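Local coordinates for AAEL008620-PA odorant-binding protein (Aedes aegypti, PDB 5V13) that binds juvenile hormone III in the mosquito hemolymph, as a secreted member of the odorant-binding protein family, at residues 24-33 and 144-155. Sequence-based numbering, arbitrary orientation.
With JH3 (methyl (2E,6E)-9-[(2R)-3,3-dimethyloxiran-2-yl]-3,7-dimethylnona-2,6-dienoate), chain E.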
loop_
_atom_site.group_PDB
_atom_site.type_symbol
_atom_site.label_atom_id
_atom_site.label_comp_id
_atom_site.label_asym_id
_atom_site.label_seq_id
_atom_site.Cartn_x
_atom_site.Cartn_y
_atom_site.Cartn_z
ATOM N N ARG B 24 -6.884 16.509 -6.575
ATOM C CA ARG B 24 -7.069 16.153 -5.177
ATOM C C ARG B 24 -6.842 14.659 -4.986
ATOM O O ARG B 24 -7.434 13.839 -5.694
ATOM C CB ARG B 24 -8.485 16.522 -4.724
ATOM C CG ARG B 24 -8.860 18.028 -4.907
ATOM C CD ARG B 24 -7.976 18.964 -4.068
ATOM N NE ARG B 24 -6.728 19.372 -4.720
ATOM C CZ ARG B 24 -5.920 20.317 -4.238
ATOM N NH1 ARG B 24 -6.233 20.946 -3.110
ATOM N NH2 ARG B 24 -4.811 20.653 -4.884
ATOM N N THR B 25 -6.007 14.313 -4.012
ATOM C CA THR B 25 -5.818 12.923 -3.599
ATOM C C THR B 25 -6.988 12.458 -2.743
ATOM O O THR B 25 -7.790 13.270 -2.279
ATOM C CB THR B 25 -4.536 12.796 -2.791
ATOM O OG1 THR B 25 -4.708 13.487 -1.548
ATOM C CG2 THR B 25 -3.356 13.365 -3.557
ATOM N N PRO B 26 -7.099 11.147 -2.490
ATOM C CA PRO B 26 -8.109 10.679 -1.521
ATOM C C PRO B 26 -7.843 11.157 -0.107
ATOM O O PRO B 26 -8.784 11.233 0.684
ATOM C CB PRO B 26 -8.031 9.145 -1.632
ATOM C CG PRO B 26 -6.710 8.860 -2.296
ATOM C CD PRO B 26 -6.460 10.023 -3.206
ATOM N N GLU B 27 -6.594 11.492 0.243
ATOM C CA GLU B 27 -6.368 12.120 1.542
ATOM C C GLU B 27 -7.031 13.491 1.587
ATOM O O GLU B 27 -7.678 13.845 2.575
ATOM C CB GLU B 27 -4.867 12.243 1.832
ATOM C CG GLU B 27 -4.511 12.830 3.217
ATOM C CD GLU B 27 -4.617 14.357 3.310
ATOM O OE1 GLU B 27 -4.929 14.875 4.424
ATOM O OE2 GLU B 27 -4.356 15.039 2.282
ATOM N N GLN B 28 -6.891 14.264 0.514
ATOM C CA GLN B 28 -7.447 15.615 0.480
ATOM C C GLN B 28 -8.982 15.608 0.427
ATOM O O GLN B 28 -9.635 16.396 1.125
ATOM C CB GLN B 28 -6.840 16.363 -0.707
ATOM C CG GLN B 28 -5.376 16.774 -0.434
ATOM C CD GLN B 28 -4.703 17.373 -1.650
ATOM O OE1 GLN B 28 -4.821 16.849 -2.763
ATOM N NE2 GLN B 28 -3.980 18.466 -1.444
ATOM N N THR B 29 -9.583 14.766 -0.415
ATOM C CA THR B 29 -11.045 14.703 -0.428
ATOM C C THR B 29 -11.589 14.208 0.913
ATOM O O THR B 29 -12.552 14.776 1.443
ATOM C CB THR B 29 -11.541 13.826 -1.579
ATOM O OG1 THR B 29 -10.947 12.522 -1.498
ATOM C CG2 THR B 29 -11.164 14.468 -2.920
ATOM N N LEU B 30 -10.986 13.165 1.486
ATOM C CA LEU B 30 -11.497 12.672 2.765
ATOM C C LEU B 30 -11.370 13.742 3.844
ATOM O O LEU B 30 -12.288 13.933 4.651
ATOM C CB LEU B 30 -10.762 11.391 3.178
ATOM C CG LEU B 30 -11.424 10.674 4.362
ATOM C CD1 LEU B 30 -12.887 10.318 4.045
ATOM C CD2 LEU B 30 -10.652 9.428 4.731
ATOM N N TYR B 31 -10.246 14.470 3.862
ATOM C CA TYR B 31 -10.081 15.536 4.854
ATOM C C TYR B 31 -11.205 16.559 4.736
ATOM O O TYR B 31 -11.812 16.966 5.739
ATOM C CB TYR B 31 -8.725 16.227 4.666
ATOM C CG TYR B 31 -8.428 17.295 5.696
ATOM C CD1 TYR B 31 -8.903 18.608 5.545
ATOM C CD2 TYR B 31 -7.657 16.997 6.815
ATOM C CE1 TYR B 31 -8.597 19.596 6.493
ATOM C CE2 TYR B 31 -7.363 17.964 7.764
ATOM C CZ TYR B 31 -7.830 19.255 7.598
ATOM O OH TYR B 31 -7.522 20.199 8.558
ATOM N N ALA B 32 -11.488 16.990 3.504
ATOM C CA ALA B 32 -12.515 18.001 3.287
ATOM C C ALA B 32 -13.898 17.468 3.641
ATOM O O ALA B 32 -14.685 18.159 4.309
ATOM C CB ALA B 32 -12.478 18.474 1.832
ATOM N N TYR B 33 -14.222 16.245 3.200
ATOM C CA TYR B 33 -15.554 15.697 3.491
ATOM C C TYR B 33 -15.797 15.590 4.995
ATOM O O TYR B 33 -16.870 15.958 5.497
ATOM C CB TYR B 33 -15.732 14.312 2.844
ATOM C CG TYR B 33 -15.544 14.252 1.337
ATOM C CD1 TYR B 33 -15.660 15.390 0.546
ATOM C CD2 TYR B 33 -15.251 13.042 0.714
ATOM C CE1 TYR B 33 -15.474 15.319 -0.849
ATOM C CE2 TYR B 33 -15.076 12.957 -0.655
ATOM C CZ TYR B 33 -15.187 14.090 -1.431
ATOM O OH TYR B 33 -14.986 13.989 -2.790
ATOM N N PHE B 144 -13.640 12.384 -7.709
ATOM C CA PHE B 144 -13.292 12.833 -6.367
ATOM C C PHE B 144 -13.370 11.699 -5.341
ATOM O O PHE B 144 -13.664 11.939 -4.165
ATOM C CB PHE B 144 -14.184 14.006 -5.949
ATOM C CG PHE B 144 -13.850 15.298 -6.647
ATOM C CD1 PHE B 144 -12.669 15.977 -6.347
ATOM C CD2 PHE B 144 -14.712 15.835 -7.595
ATOM C CE1 PHE B 144 -12.345 17.175 -6.990
ATOM C CE2 PHE B 144 -14.406 17.044 -8.239
ATOM C CZ PHE B 144 -13.213 17.711 -7.935
ATOM N N HIS B 145 -13.139 10.459 -5.783
ATOM C CA HIS B 145 -12.860 9.320 -4.908
ATOM C C HIS B 145 -14.082 8.850 -4.130
ATOM O O HIS B 145 -13.950 8.242 -3.061
ATOM C CB HIS B 145 -11.696 9.644 -3.974
ATOM C CG HIS B 145 -10.545 10.267 -4.697
ATOM N ND1 HIS B 145 -9.967 9.679 -5.801
ATOM C CD2 HIS B 145 -9.919 11.458 -4.529
ATOM C CE1 HIS B 145 -9.011 10.466 -6.265
ATOM N NE2 HIS B 145 -8.956 11.547 -5.506
ATOM N N GLY B 146 -15.268 9.070 -4.689
ATOM C CA GLY B 146 -16.489 8.628 -4.048
ATOM C C GLY B 146 -16.838 7.165 -4.243
ATOM O O GLY B 146 -17.696 6.658 -3.513
ATOM N N ASP B 147 -16.205 6.470 -5.193
ATOM C CA ASP B 147 -16.559 5.092 -5.550
ATOM C C ASP B 147 -15.410 4.188 -5.123
ATOM O O ASP B 147 -14.304 4.285 -5.668
ATOM C CB ASP B 147 -16.825 4.996 -7.054
ATOM C CG ASP B 147 -17.324 3.623 -7.509
ATOM O OD1 ASP B 147 -17.190 2.615 -6.774
ATOM O OD2 ASP B 147 -17.850 3.560 -8.647
ATOM N N TYR B 148 -15.664 3.313 -4.145
ATOM C CA TYR B 148 -14.595 2.497 -3.580
ATOM C C TYR B 148 -14.179 1.344 -4.481
ATOM O O TYR B 148 -13.242 0.618 -4.138
ATOM C CB TYR B 148 -14.999 1.956 -2.205
ATOM C CG TYR B 148 -14.952 3.017 -1.121
ATOM C CD1 TYR B 148 -14.491 4.301 -1.398
ATOM C CD2 TYR B 148 -15.357 2.734 0.177
ATOM C CE1 TYR B 148 -14.443 5.278 -0.410
ATOM C CE2 TYR B 148 -15.312 3.701 1.169
ATOM C CZ TYR B 148 -14.854 4.967 0.870
ATOM O OH TYR B 148 -14.811 5.923 1.858
ATOM N N ARG B 149 -14.859 1.129 -5.608
ATOM C CA ARG B 149 -14.341 0.167 -6.576
ATOM C C ARG B 149 -12.977 0.581 -7.110
ATOM O O ARG B 149 -12.237 -0.276 -7.619
ATOM C CB ARG B 149 -15.323 -0.000 -7.736
ATOM C CG ARG B 149 -16.575 -0.778 -7.370
ATOM C CD ARG B 149 -17.523 -0.891 -8.555
ATOM N NE ARG B 149 -18.003 0.421 -8.992
ATOM C CZ ARG B 149 -18.895 0.594 -9.961
ATOM N NH1 ARG B 149 -19.398 -0.464 -10.588
ATOM N NH2 ARG B 149 -19.283 1.818 -10.302
ATOM N N ASP B 150 -12.638 1.867 -7.006
ATOM C CA ASP B 150 -11.383 2.424 -7.509
ATOM C C ASP B 150 -10.321 2.584 -6.434
ATOM O O ASP B 150 -9.220 3.040 -6.747
ATOM C CB ASP B 150 -11.618 3.810 -8.129
ATOM C CG ASP B 150 -12.609 3.788 -9.267
ATOM O OD1 ASP B 150 -12.622 2.790 -10.016
ATOM O OD2 ASP B 150 -13.377 4.775 -9.408
ATOM N N ILE B 151 -10.628 2.277 -5.170
ATOM C CA ILE B 151 -9.763 2.770 -4.099
ATOM C C ILE B 151 -8.395 2.101 -4.159
ATOM O O ILE B 151 -7.372 2.743 -3.870
ATOM C CB ILE B 151 -10.447 2.578 -2.723
ATOM C CG1 ILE B 151 -9.692 3.331 -1.633
ATOM C CG2 ILE B 151 -10.570 1.094 -2.354
ATOM C CD1 ILE B 151 -10.456 3.384 -0.296
ATOM N N GLY B 152 -8.349 0.832 -4.567
ATOM C CA GLY B 152 -7.076 0.137 -4.691
ATOM C C GLY B 152 -6.182 0.744 -5.757
ATOM O O GLY B 152 -5.000 1.014 -5.516
ATOM N N ASN B 153 -6.734 0.954 -6.959
ATOM C CA ASN B 153 -5.952 1.544 -8.053
ATOM C C ASN B 153 -5.454 2.939 -7.699
ATOM O O ASN B 153 -4.293 3.282 -7.956
ATOM C CB ASN B 153 -6.801 1.600 -9.327
ATOM C CG ASN B 153 -6.969 0.258 -9.971
ATOM O OD1 ASN B 153 -6.165 -0.647 -9.753
ATOM N ND2 ASN B 153 -8.011 0.114 -10.785
ATOM N N THR B 154 -6.324 3.755 -7.106
ATOM C CA THR B 154 -5.974 5.133 -6.773
ATOM C C THR B 154 -4.822 5.197 -5.772
ATOM O O THR B 154 -3.867 5.964 -5.956
ATOM C CB THR B 154 -7.212 5.847 -6.227
ATOM O OG1 THR B 154 -8.226 5.897 -7.241
ATOM C CG2 THR B 154 -6.866 7.254 -5.744
ATOM N N TYR B 155 -4.895 4.415 -4.690
ATOM C CA TYR B 155 -3.826 4.509 -3.694
ATOM C C TYR B 155 -2.535 3.841 -4.178
ATOM O O TYR B 155 -1.443 4.225 -3.739
ATOM C CB TYR B 155 -4.273 3.911 -2.350
ATOM C CG TYR B 155 -4.985 4.897 -1.433
ATOM C CD1 TYR B 155 -4.261 5.808 -0.657
ATOM C CD2 TYR B 155 -6.371 4.905 -1.324
ATOM C CE1 TYR B 155 -4.910 6.700 0.208
ATOM C CE2 TYR B 155 -7.028 5.806 -0.475
ATOM C CZ TYR B 155 -6.293 6.700 0.285
ATOM O OH TYR B 155 -6.942 7.590 1.134
HETATM C C1 JH3 E . -18.165 11.408 3.109
HETATM O O2 JH3 E . -18.007 10.327 2.569
HETATM O O1 JH3 E . -17.758 11.541 4.485
HETATM C CM JH3 E . -17.117 10.432 5.120
HETATM C C2 JH3 E . -18.725 12.599 2.445
HETATM C C3 JH3 E . -19.182 12.690 1.193
HETATM C "C3'" JH3 E . -19.209 11.544 0.220
HETATM C C4 JH3 E . -19.681 14.047 0.757
HETATM C C5 JH3 E . -19.172 14.337 -0.652
HETATM C C6 JH3 E . -19.261 15.822 -0.921
HETATM C C7 JH3 E . -20.293 16.387 -1.564
HETATM C "C7'" JH3 E . -21.463 15.560 -2.027
HETATM C C8 JH3 E . -20.268 17.892 -1.786
HETATM C C9 JH3 E . -20.228 18.260 -3.279
HETATM C CA JH3 E . -19.132 17.516 -4.038
HETATM O O3 JH3 E . -18.969 17.975 -5.399
HETATM C CB JH3 E . -17.947 18.372 -4.483
HETATM C "CB'" JH3 E . -16.630 17.589 -4.515
HETATM C CC JH3 E . -17.938 19.868 -4.207
HETATM O O HOH W 1 -9.651 8.194 1.329
#
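His145, whose positive phi closes a Schellman motif at the end of helix 137-143, reaches Arg24 and Pro26 at the start of helix 26-38. Followed outward, its CB and CG pass Thr29 OG1, CD2 turns its edge to Thr29 OG1 (3.4 Å) and lies close to Pro26 N, CE1 is near Arg24 O and Pro26 CD, and NE2 donates to Arg24 O at 2.8 Å. That bond is nearly straight (169°) and lies in the imidazole plane, though NE2 stands 29° out of the plane of the Arg24 carbonyl. One ring face carries Pro26 CD, 3.9 Å from the ring centroid in a CH-pi contact. Pro26 CG rests likewise on a face of Tyr155, 3.7 Å from that centroid. Pro26 therefore lies between two rings, and a water that donates to Pro26 O also bonds Tyr155 OH. On the hormone side, Tyr33 OH donates to Phe144 O (2.8 Å) on a lone pair in the carbonyl plane. The Tyr33 ring lays a face against JH3 C5, while JH3 CB' sits over a face of Phe144. The His145 bond puts a hydrogen on NE2 and, with Pro26, probably restrains the imidazole; the Tyr33 bond is consistent with steadying the ring against the hormone.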